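Side-chain contacts in hypothetical protein, IPT/TIG domain protein (PDB 4HW6), which is of unknown function but joins an IPT/TIG domain to a six-bladed beta-propeller and may bind carbohydrate as an auxiliary nutrient-binding protein: residues A[25-28]-A[33-36]; A[48-53]-A[59-64]; A[36-41]-A[82-87]. All blocks are in the same frame, centred on the assembly; numbering follows the deposited sequence.

All three contacts lie in the IPT/TIG domain and draw on strands of one curled sheet. Contact 1 is the most exposed: the end of the first hairpin, with a proline edge, a backbone C-H...O approach and one apolar touch turned inward. Contact 2, a second hairpin, is buried and mixes chemistry, with one direct backbone bond and a water bridge at one end and valine methyls further along. Contact 3 is methyl packing alone, between strands that are not sheet neighbours. Contacts 1 and 3 share V36 and strand 35-41, while V50 of contact 2 packs its CG2 on V84 of contact 3, so the second hairpin borders the same core.

Contact 1: A[25-28]-A[33-36]; sequences FLPT and GTRV
The turn end of a beta hairpin, strand 21-30 followed by strand 35-41, brings P27 against T34 and R35 and F25 against V36. P27 follows a cis peptide bond, just where strand geometry gives way to the turn. The ring reaches across to the T34 side chain, and P27 CG stands 3.7 Å from T34 CG2. The neighbouring ring carbon, P27 CD, comes within 3.4 Å of R35 O. T34 OG1 serves another purpose: it hydrogen-bonds R31 O inside the turn, while CG2, anti to the backbone N, is the branch left facing the proline. One step down, L26 O approaches V36 CA at 3.5 Å in a bent C-H...O contact (138° at the hydrogen), and its regular bond goes to the backbone of V37. F25 adds the inward touch, its CB 3.9 Å from V36 CG1. The phenyl itself swings off from the hairpin partner (chi1 42°), with P27 O and T28 O in its plane at the edge. Beyond the pair, F25 packs on C99 and A101, V36 on F103, strand 68-72 flanks R35 through L70 and I72, and T28 pairs with D104 on the other side.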
ATOM      1  N   PHE A  25     -14.036 -30.718 -11.591  1.00 30.21           N
ATOM      2  CA  PHE A  25     -14.984 -29.899 -10.829  1.00 28.97           C
ATOM      3  C   PHE A  25     -15.679 -28.916 -11.775  1.00 29.37           C
ATOM      4  O   PHE A  25     -15.104 -28.520 -12.793  1.00 30.16           O
ATOM      5  CB  PHE A  25     -14.266 -29.156  -9.703  1.00 27.71           C
ATOM      6  CG  PHE A  25     -12.935 -28.586 -10.107  1.00 28.60           C
ATOM      7  CD1 PHE A  25     -12.847 -27.328 -10.697  1.00 29.00           C
ATOM      8  CD2 PHE A  25     -11.767 -29.299  -9.894  1.00 29.05           C
ATOM      9  CE1 PHE A  25     -11.616 -26.814 -11.094  1.00 29.92           C
ATOM     10  CE2 PHE A  25     -10.537 -28.783 -10.270  1.00 30.54           C
ATOM     11  CZ  PHE A  25     -10.457 -27.545 -10.878  1.00 30.65           C
ATOM     12  N   LEU A  26     -16.913 -28.544 -11.448  1.00 29.15           N
ATOM     13  CA  LEU A  26     -17.657 -27.549 -12.234  1.00 30.29           C
ATOM     14  C   LEU A  26     -18.376 -26.578 -11.285  1.00 30.06           C
ATOM     15  O   LEU A  26     -18.980 -27.007 -10.300  1.00 29.86           O
ATOM     16  CB  LEU A  26     -18.642 -28.226 -13.196  1.00 33.03           C
ATOM     17  CG  LEU A  26     -18.039 -29.050 -14.355  1.00 34.74           C
ATOM     18  CD1 LEU A  26     -19.109 -29.883 -15.045  1.00 36.94           C
ATOM     19  CD2 LEU A  26     -17.325 -28.171 -15.375  1.00 34.68           C
ATOM     20  N   PRO A  27     -18.292 -25.262 -11.558  1.00 29.67           N
ATOM     21  CA  PRO A  27     -17.546 -24.619 -12.644  1.00 30.03           C
ATOM     22  C   PRO A  27     -16.020 -24.699 -12.404  1.00 29.76           C
ATOM     23  O   PRO A  27     -15.583 -25.039 -11.301  1.00 28.64           O
ATOM     24  CB  PRO A  27     -18.048 -23.165 -12.604  1.00 30.44           C
ATOM     25  CG  PRO A  27     -18.527 -22.954 -11.198  1.00 30.56           C
ATOM     26  CD  PRO A  27     -18.985 -24.291 -10.692  1.00 30.65           C
ATOM     27  N   THR A  28     -15.222 -24.382 -13.421  1.00 30.72           N
ATOM     28  CA  THR A  28     -13.756 -24.476 -13.302  1.00 32.20           C
ATOM     29  C   THR A  28     -13.161 -23.203 -12.671  1.00 33.13           C
ATOM     30  O   THR A  28     -11.957 -23.115 -12.395  1.00 33.54           O
ATOM     31  CB  THR A  28     -13.123 -24.716 -14.679  1.00 33.81           C
ATOM     32  OG1 THR A  28     -13.612 -23.737 -15.599  1.00 35.65           O
ATOM     33  CG2 THR A  28     -13.487 -26.096 -15.192  1.00 34.00           C
ATOM     34  N   GLY A  33     -18.154 -18.257  -2.240  1.00 39.90           N
ATOM     35  CA  GLY A  33     -19.580 -18.541  -2.219  1.00 41.09           C
ATOM     36  C   GLY A  33     -20.082 -19.290  -3.446  1.00 37.81           C
ATOM     37  O   GLY A  33     -21.247 -19.644  -3.503  1.00 43.00           O
ATOM     38  N   THR A  34     -19.219 -19.522  -4.435  1.00 37.79           N
ATOM     39  CA  THR A  34     -19.610 -20.263  -5.645  1.00 37.07           C
ATOM     40  C   THR A  34     -19.880 -21.714  -5.265  1.00 35.35           C
ATOM     41  O   THR A  34     -19.030 -22.331  -4.606  1.00 33.35           O
ATOM     42  CB  THR A  34     -18.468 -20.311  -6.689  1.00 36.98           C
ATOM     43  OG1 THR A  34     -18.244 -19.015  -7.236  1.00 39.86           O
ATOM     44  CG2 THR A  34     -18.779 -21.317  -7.845  1.00 34.01           C
ATOM     45  N   ARG A  35     -21.044 -22.245  -5.648  1.00 33.21           N
ATOM     46  CA  ARG A  35     -21.289 -23.674  -5.480  0.50 32.87           C
ATOM     47  C   ARG A  35     -20.458 -24.445  -6.499  1.00 31.51           C
ATOM     48  O   ARG A  35     -20.553 -24.215  -7.718  1.00 34.09           O
ATOM     49  CB  ARG A  35     -22.776 -24.027  -5.588  0.50 34.71           C
ATOM     50  CG  ARG A  35     -23.525 -23.851  -4.273  0.50 36.74           C
ATOM     51  CD  ARG A  35     -24.105 -22.453  -4.131  0.50 39.02           C
ATOM     52  NE  ARG A  35     -24.423 -22.094  -2.747  0.50 40.53           N
ATOM     53  CZ  ARG A  35     -25.415 -22.626  -2.047  0.50 40.68           C
ATOM     54  NH1 ARG A  35     -26.180 -23.557  -2.591  0.50 41.65           N
ATOM     55  NH2 ARG A  35     -25.624 -22.244  -0.799  0.50 42.30           N
ATOM     56  N   VAL A  36     -19.616 -25.341  -6.000  1.00 29.33           N
ATOM     57  CA  VAL A  36     -18.775 -26.141  -6.868  1.00 27.40           C
ATOM     58  C   VAL A  36     -19.134 -27.606  -6.696  1.00 28.20           C
ATOM     59  O   VAL A  36     -19.163 -28.115  -5.571  1.00 26.38           O
ATOM     60  CB  VAL A  36     -17.296 -25.959  -6.528  1.00 27.07           C
ATOM     61  CG1 VAL A  36     -16.436 -26.756  -7.484  1.00 24.64           C
ATOM     62  CG2 VAL A  36     -16.921 -24.483  -6.559  1.00 27.30           C
TER

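Contact 2: A[48-53]-A[59-64]; sequences SKVKVT and AKVINV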
ATOM      1  N   SER A  48     -20.739 -35.617   6.953  1.00 50.21           N
ATOM      2  CA  SER A  48     -19.935 -35.334   8.149  1.00 51.11           C
ATOM      3  C   SER A  48     -18.531 -35.958   8.100  1.00 48.72           C
ATOM      4  O   SER A  48     -17.646 -35.546   8.845  1.00 49.58           O
ATOM      5  CB  SER A  48     -20.670 -35.802   9.410  1.00 55.73           C
ATOM      6  OG  SER A  48     -20.961 -37.186   9.347  1.00 56.86           O
ATOM      7  N   LYS A  49     -18.328 -36.936   7.216  1.00 46.62           N
ATOM      8  CA  LYS A  49     -17.045 -37.639   7.118  1.00 45.32           C
ATOM      9  C   LYS A  49     -16.158 -37.183   5.954  1.00 39.92           C
ATOM     10  O   LYS A  49     -15.015 -37.616   5.849  1.00 38.19           O
ATOM     11  CB  LYS A  49     -17.292 -39.151   7.039  1.00 47.19           C
ATOM     12  CG  LYS A  49     -17.965 -39.729   8.279  1.00 54.24           C
ATOM     13  CD  LYS A  49     -17.090 -39.540   9.511  1.00 56.76           C
ATOM     14  CE  LYS A  49     -17.658 -40.210  10.745  1.00 62.64           C
ATOM     15  NZ  LYS A  49     -16.848 -39.829  11.936  1.00 66.16           N
ATOM     16  N   VAL A  50     -16.663 -36.309   5.092  1.00 37.20           N
ATOM     17  CA  VAL A  50     -15.859 -35.791   3.989  1.00 35.64           C
ATOM     18  C   VAL A  50     -15.421 -34.354   4.275  1.00 34.24           C
ATOM     19  O   VAL A  50     -16.205 -33.540   4.775  1.00 34.52           O
ATOM     20  CB  VAL A  50     -16.606 -35.876   2.639  1.00 36.84           C
ATOM     21  CG1 VAL A  50     -17.760 -34.898   2.598  1.00 35.61           C
ATOM     22  CG2 VAL A  50     -15.643 -35.629   1.476  1.00 36.64           C
ATOM     23  N   LYS A  51     -14.157 -34.075   3.976  1.00 32.35           N
ATOM     24  CA  LYS A  51     -13.580 -32.748   4.119  1.00 32.94           C
ATOM     25  C   LYS A  51     -13.091 -32.310   2.752  1.00 30.27           C
ATOM     26  O   LYS A  51     -12.490 -33.106   2.012  1.00 31.66           O
ATOM     27  CB  LYS A  51     -12.403 -32.784   5.101  1.00 36.59           C
ATOM     28  CG  LYS A  51     -12.758 -33.217   6.522  1.00 42.55           C
ATOM     29  CD  LYS A  51     -13.061 -32.030   7.427  1.00 47.75           C
ATOM     30  CE  LYS A  51     -12.980 -32.403   8.905  1.00 53.21           C
ATOM     31  NZ  LYS A  51     -11.602 -32.791   9.327  1.00 55.63           N
ATOM     32  N   VAL A  52     -13.364 -31.057   2.400  1.00 27.01           N
ATOM     33  CA  VAL A  52     -12.890 -30.483   1.157  1.00 25.11           C
ATOM     34  C   VAL A  52     -12.124 -29.188   1.477  1.00 26.73           C
ATOM     35  O   VAL A  52     -12.576 -28.390   2.284  1.00 24.76           O
ATOM     36  CB  VAL A  52     -14.061 -30.171   0.192  1.00 26.51           C
ATOM     37  CG1 VAL A  52     -13.549 -29.538  -1.098  1.00 24.74           C
ATOM     38  CG2 VAL A  52     -14.824 -31.451  -0.139  1.00 26.17           C
ATOM     39  N   THR A  53     -10.957 -29.013   0.868  1.00 25.40           N
ATOM     40  CA  THR A  53     -10.270 -27.736   0.887  1.00 25.97           C
ATOM     41  C   THR A  53     -10.000 -27.300  -0.546  1.00 24.76           C
ATOM     42  O   THR A  53      -9.736 -28.131  -1.430  1.00 23.42           O
ATOM     43  CB  THR A  53      -8.946 -27.791   1.685  1.00 27.60           C
ATOM     44  OG1 THR A  53      -8.046 -28.740   1.090  1.00 29.19           O
ATOM     45  CG2 THR A  53      -9.212 -28.172   3.130  1.00 30.11           C
ATOM     46  N   ALA A  59     -13.829 -25.846   2.748  1.00 27.03           N
ATOM     47  CA  ALA A  59     -15.018 -25.512   1.973  1.00 26.18           C
ATOM     48  C   ALA A  59     -16.187 -26.277   2.567  1.00 28.67           C
ATOM     49  O   ALA A  59     -16.103 -27.490   2.762  1.00 31.10           O
ATOM     50  CB  ALA A  59     -14.811 -25.881   0.513  1.00 24.72           C
ATOM     51  N   LYS A  60     -17.275 -25.573   2.865  1.00 31.00           N
ATOM     52  CA  LYS A  60     -18.456 -26.204   3.440  1.00 34.99           C
ATOM     53  C   LYS A  60     -18.978 -27.209   2.423  1.00 32.77           C
ATOM     54  O   LYS A  60     -19.107 -26.876   1.258  1.00 31.17           O
ATOM     55  CB  LYS A  60     -19.528 -25.160   3.761  1.00 39.24           C
ATOM     56  CG  LYS A  60     -20.389 -25.487   4.977  1.00 49.03           C
ATOM     57  CD  LYS A  60     -21.483 -26.505   4.675  1.00 52.22           C
ATOM     58  CE  LYS A  60     -22.470 -26.646   5.831  1.00 55.54           C
ATOM     59  NZ  LYS A  60     -23.478 -25.550   5.875  1.00 59.21           N
ATOM     60  N   VAL A  61     -19.234 -28.436   2.869  1.00 32.68           N
ATOM     61  CA  VAL A  61     -19.755 -29.497   2.024  1.00 33.06           C
ATOM     62  C   VAL A  61     -21.258 -29.588   2.249  1.00 36.05           C
ATOM     63  O   VAL A  61     -21.712 -29.737   3.392  1.00 39.06           O
ATOM     64  CB  VAL A  61     -19.105 -30.857   2.355  1.00 31.99           C
ATOM     65  CG1 VAL A  61     -19.694 -31.961   1.483  1.00 32.28           C
ATOM     66  CG2 VAL A  61     -17.597 -30.786   2.175  1.00 30.11           C
ATOM     67  N   ILE A  62     -22.015 -29.499   1.156  1.00 35.27           N
ATOM     68  CA  ILE A  62     -23.480 -29.536   1.191  1.00 37.11           C
ATOM     69  C   ILE A  62     -24.047 -30.942   1.000  1.00 38.91           C
ATOM     70  O   ILE A  62     -24.979 -31.338   1.697  1.00 41.48           O
ATOM     71  CB  ILE A  62     -24.070 -28.612   0.115  1.00 37.26           C
ATOM     72  CG1 ILE A  62     -23.629 -27.175   0.381  1.00 37.76           C
ATOM     73  CG2 ILE A  62     -25.597 -28.719   0.082  1.00 40.26           C
ATOM     74  CD1 ILE A  62     -24.276 -26.162  -0.544  1.00 39.53           C
ATOM     75  N   ASN A  63     -23.504 -31.689   0.046  1.00 37.14           N
ATOM     76  CA  ASN A  63     -23.885 -33.093  -0.123  1.00 39.90           C
ATOM     77  C   ASN A  63     -22.698 -33.898  -0.628  1.00 37.05           C
ATOM     78  O   ASN A  63     -21.703 -33.325  -1.107  1.00 33.76           O
ATOM     79  CB  ASN A  63     -25.136 -33.239  -1.026  1.00 42.69           C
ATOM     80  CG  ASN A  63     -24.862 -32.949  -2.500  1.00 41.97           C
ATOM     81  OD1 ASN A  63     -23.973 -33.541  -3.112  1.00 41.51           O
ATOM     82  ND2 ASN A  63     -25.659 -32.063  -3.086  1.00 43.55           N
ATOM     83  N   VAL A  64     -22.788 -35.213  -0.477  1.00 38.27           N
ATOM     84  CA  VAL A  64     -21.814 -36.132  -1.056  1.00 38.49           C
ATOM     85  C   VAL A  64     -22.583 -37.356  -1.566  1.00 41.75           C
ATOM     86  O   VAL A  64     -23.496 -37.839  -0.899  1.00 45.54           O
ATOM     87  CB  VAL A  64     -20.695 -36.505  -0.044  1.00 37.28           C
ATOM     88  CG1 VAL A  64     -21.258 -37.228   1.168  1.00 39.92           C
ATOM     89  CG2 VAL A  64     -19.607 -37.334  -0.719  1.00 35.22           C
TER
HETATM   90  O   HOH W   1     -14.752 -29.397   4.220  1.00 28.68           O
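Water 1 sits between V52 and A59 and is gripped by both: it accepts from V52 N at 2.8 Å and donates to A59 O, also at 2.8 Å. V52 N and A59 O stand too far apart to bond directly, so the water replaces one rung of the hairpin. The other rung is direct, A59 N to V52 O at 2.9 Å, with 160° at the hydrogen. The strands spread from here, their directions 137° apart, and valines take over from the backbone.

V61 is the pivot. The torsion (CG1 anti to the backbone N, chi1 178°) turns CG1 toward V50 and CG2, beside the N, toward V52. V61 CG1 meets V50 CG1 at 3.7 Å. V61 CG2 meets V52 CG2, likewise at 3.7 Å. Both encounters are roughly at right angles, branch across branch. V50 offers CG1 from the crowded position between its own N and carbonyl carbon, and the same methyl lies 4.3 Å from V64 CB. V61 and V64, three residues apart, can both turn toward strand 50-54 because a classic beta bulge, with I62 and N63 facing L70, interrupts the alternation. V47 backs V61 and V64, and L69 packs on V52.

The chemistry implies a hairpin tied by polar bonds only near A59, where a single water satisfies an N-H and a carbonyl that the divergence pulls apart; toward V64, cohesion comes from packed methyl groups.

Contact 3: A[36-41]-A[82-87]; sequences VVVYGR and VKVSVV
V38 puts both of its methyls against the strand across the core, lying over V82 and V84 at once. Toward V82 the approach is tip to tip: V38 CG2 stands 4.2 Å from V82 CG1, and that one V82 methyl is equally near V38 CG1, so it sits against the fork of the other valine. V84 is met differently. There the two side chains slide past each other in opposite directions, V38 CG1 reaching V84 CG2 at 4.1 Å.

The torsions explain the split. V38 CG1 is anti to the backbone N (chi1 179°) and leans to its own carbonyl side, where V84 lies, while CG2 stays beside the N. On the facing strand V82 and V84, two residues apart, present their side chains on the same face, and V38 fits against the pair. The backbones stay well apart, the nearest approach being V38 CA to V82 CA at 8.5 Å, and no hydrogen bond crosses; cohesion here is purely van der Waals, at comfortable rather than tight spacing.

Neighbouring strands complete the layer. V22 packs on both V38 and V84, L69 does the same from strand 68-72, and F25 lies on V82. The backbone of V38 is hydrogen-bonded to that of L69, so strand 35-41 pairs with strand 68-72 within the sheet while the V38 side chain points across the core.

Inward-facing side chains meeting between strands that do not pair is what the core of a beta sandwich looks like, consistent with the immunoglobulin-like fold of the E-set clan, to which IPT/TIG domains belong.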
ATOM      1  N   VAL A  36     -19.616 -25.341  -6.000  1.00 29.33           N
ATOM      2  CA  VAL A  36     -18.775 -26.141  -6.868  1.00 27.40           C
ATOM      3  C   VAL A  36     -19.134 -27.606  -6.696  1.00 28.20           C
ATOM      4  O   VAL A  36     -19.163 -28.115  -5.571  1.00 26.38           O
ATOM      5  CB  VAL A  36     -17.296 -25.959  -6.528  1.00 27.07           C
ATOM      6  CG1 VAL A  36     -16.436 -26.756  -7.484  1.00 24.64           C
ATOM      7  CG2 VAL A  36     -16.921 -24.483  -6.559  1.00 27.30           C
ATOM      8  N   VAL A  37     -19.384 -28.280  -7.812  1.00 28.61           N
ATOM      9  CA  VAL A  37     -19.559 -29.725  -7.803  1.00 28.46           C
ATOM     10  C   VAL A  37     -18.218 -30.366  -8.129  1.00 27.38           C
ATOM     11  O   VAL A  37     -17.611 -30.049  -9.160  1.00 27.87           O
ATOM     12  CB  VAL A  37     -20.659 -30.188  -8.782  1.00 30.98           C
ATOM     13  CG1 VAL A  37     -20.800 -31.711  -8.735  1.00 31.72           C
ATOM     14  CG2 VAL A  37     -21.971 -29.506  -8.425  1.00 32.68           C
ATOM     15  N   VAL A  38     -17.742 -31.232  -7.234  1.00 25.77           N
ATOM     16  CA  VAL A  38     -16.488 -31.958  -7.441  1.00 27.14           C
ATOM     17  C   VAL A  38     -16.830 -33.399  -7.824  1.00 29.21           C
ATOM     18  O   VAL A  38     -17.706 -34.007  -7.204  1.00 30.23           O
ATOM     19  CB  VAL A  38     -15.606 -31.872  -6.171  1.00 24.94           C
ATOM     20  CG1 VAL A  38     -14.303 -32.640  -6.360  1.00 25.24           C
ATOM     21  CG2 VAL A  38     -15.357 -30.398  -5.815  1.00 25.26           C
ATOM     22  N   TYR A  39     -16.173 -33.936  -8.863  1.00 29.18           N
ATOM     23  CA  TYR A  39     -16.490 -35.263  -9.394  1.00 31.51           C
ATOM     24  C   TYR A  39     -15.276 -36.159  -9.207  1.00 31.36           C
ATOM     25  O   TYR A  39     -14.142 -35.693  -9.282  1.00 29.76           O
ATOM     26  CB  TYR A  39     -16.816 -35.210 -10.894  1.00 33.35           C
ATOM     27  CG  TYR A  39     -18.033 -34.403 -11.261  1.00 33.60           C
ATOM     28  CD1 TYR A  39     -19.295 -34.987 -11.328  1.00 35.66           C
ATOM     29  CD2 TYR A  39     -17.920 -33.054 -11.551  1.00 34.37           C
ATOM     30  CE1 TYR A  39     -20.415 -34.240 -11.664  1.00 37.60           C
ATOM     31  CE2 TYR A  39     -19.025 -32.300 -11.889  1.00 35.74           C
ATOM     32  CZ  TYR A  39     -20.271 -32.892 -11.948  1.00 36.76           C
ATOM     33  OH  TYR A  39     -21.356 -32.099 -12.288  1.00 41.15           O
ATOM     34  N   GLY A  40     -15.509 -37.441  -8.973  1.00 32.76           N
ATOM     35  CA  GLY A  40     -14.408 -38.386  -8.870  1.00 33.60           C
ATOM     36  C   GLY A  40     -14.861 -39.727  -8.351  1.00 36.12           C
ATOM     37  O   GLY A  40     -15.951 -40.187  -8.701  1.00 38.99           O
ATOM     38  N   ARG A  41     -14.021 -40.364  -7.537  1.00 35.92           N
ATOM     39  CA  ARG A  41     -14.355 -41.683  -6.986  1.00 39.10           C
ATOM     40  C   ARG A  41     -14.103 -41.763  -5.489  1.00 36.46           C
ATOM     41  O   ARG A  41     -13.117 -41.222  -4.993  1.00 32.61           O
ATOM     42  CB  ARG A  41     -13.543 -42.812  -7.656  1.00 47.11           C
ATOM     43  CG  ARG A  41     -13.464 -42.782  -9.178  1.00 53.28           C
ATOM     44  CD  ARG A  41     -13.882 -44.115  -9.782  1.00 62.50           C
ATOM     45  NE  ARG A  41     -15.343 -44.218  -9.833  1.00 67.44           N
ATOM     46  CZ  ARG A  41     -16.028 -45.322 -10.131  1.00 68.50           C
ATOM     47  NH1 ARG A  41     -17.360 -45.281 -10.147  1.00 64.17           N
ATOM     48  NH2 ARG A  41     -15.399 -46.466 -10.402  1.00 72.96           N
ATOM     49  N   VAL A  82      -7.682 -28.537  -5.287  1.00 29.63           N
ATOM     50  CA  VAL A  82      -8.939 -29.086  -4.806  1.00 27.34           C
ATOM     51  C   VAL A  82      -8.611 -30.454  -4.213  1.00 27.42           C
ATOM     52  O   VAL A  82      -8.191 -31.365  -4.934  1.00 29.08           O
ATOM     53  CB  VAL A  82      -9.956 -29.189  -5.953  1.00 28.00           C
ATOM     54  CG1 VAL A  82     -11.219 -29.928  -5.516  1.00 27.95           C
ATOM     55  CG2 VAL A  82     -10.284 -27.802  -6.500  1.00 28.17           C
ATOM     56  N   LYS A  83      -8.767 -30.567  -2.892  1.00 26.26           N
ATOM     57  CA  LYS A  83      -8.417 -31.763  -2.130  1.00 27.20           C
ATOM     58  C   LYS A  83      -9.658 -32.274  -1.406  1.00 26.21           C
ATOM     59  O   LYS A  83     -10.359 -31.512  -0.737  1.00 24.67           O
ATOM     60  CB  LYS A  83      -7.316 -31.448  -1.105  1.00 30.10           C
ATOM     61  CG  LYS A  83      -6.830 -32.620  -0.265  1.00 35.35           C
ATOM     62  CD  LYS A  83      -5.636 -32.211   0.583  1.00 39.46           C
ATOM     63  CE  LYS A  83      -5.197 -33.324   1.524  1.00 42.37           C
ATOM     64  NZ  LYS A  83      -3.994 -32.963   2.330  1.00 46.89           N
ATOM     65  N   VAL A  84      -9.910 -33.570  -1.539  1.00 26.18           N
ATOM     66  CA  VAL A  84     -11.032 -34.227  -0.882  1.00 25.91           C
ATOM     67  C   VAL A  84     -10.473 -35.313   0.020  1.00 27.44           C
ATOM     68  O   VAL A  84      -9.667 -36.144  -0.422  1.00 27.30           O
ATOM     69  CB  VAL A  84     -11.991 -34.860  -1.908  1.00 26.16           C
ATOM     70  CG1 VAL A  84     -13.114 -35.624  -1.206  1.00 25.41           C
ATOM     71  CG2 VAL A  84     -12.558 -33.781  -2.833  1.00 25.06           C
ATOM     72  N   SER A  85     -10.913 -35.303   1.272  1.00 27.73           N
ATOM     73  CA  SER A  85     -10.489 -36.270   2.277  1.00 31.20           C
ATOM     74  C   SER A  85     -11.700 -36.931   2.915  1.00 30.41           C
ATOM     75  O   SER A  85     -12.753 -36.297   3.082  1.00 29.26           O
ATOM     76  CB  SER A  85      -9.692 -35.559   3.371  1.00 34.69           C
ATOM     77  OG  SER A  85      -8.508 -34.968   2.850  1.00 43.46           O
ATOM     78  N   VAL A  86     -11.544 -38.191   3.308  1.00 32.12           N
ATOM     79  CA  VAL A  86     -12.569 -38.888   4.083  1.00 34.21           C
ATOM     80  C   VAL A  86     -11.945 -39.300   5.413  1.00 35.77           C
ATOM     81  O   VAL A  86     -10.836 -39.833   5.438  1.00 37.22           O
ATOM     82  CB  VAL A  86     -13.139 -40.106   3.320  1.00 35.41           C
ATOM     83  CG1 VAL A  86     -13.926 -41.014   4.252  1.00 37.86           C
ATOM     84  CG2 VAL A  86     -14.017 -39.635   2.166  1.00 33.94           C
ATOM     85  N   VAL A  87     -12.648 -39.025   6.513  1.00 37.15           N
ATOM     86  CA  VAL A  87     -12.168 -39.357   7.858  1.00 41.00           C
ATOM     87  C   VAL A  87     -12.950 -40.546   8.419  1.00 45.58           C
ATOM     88  O   VAL A  87     -14.070 -40.812   7.986  1.00 46.77           O
ATOM     89  CB  VAL A  87     -12.291 -38.161   8.839  1.00 41.24           C
ATOM     90  CG1 VAL A  87     -11.558 -36.938   8.306  1.00 38.41           C
ATOM     91  CG2 VAL A  87     -13.746 -37.814   9.107  1.00 43.07           C
TER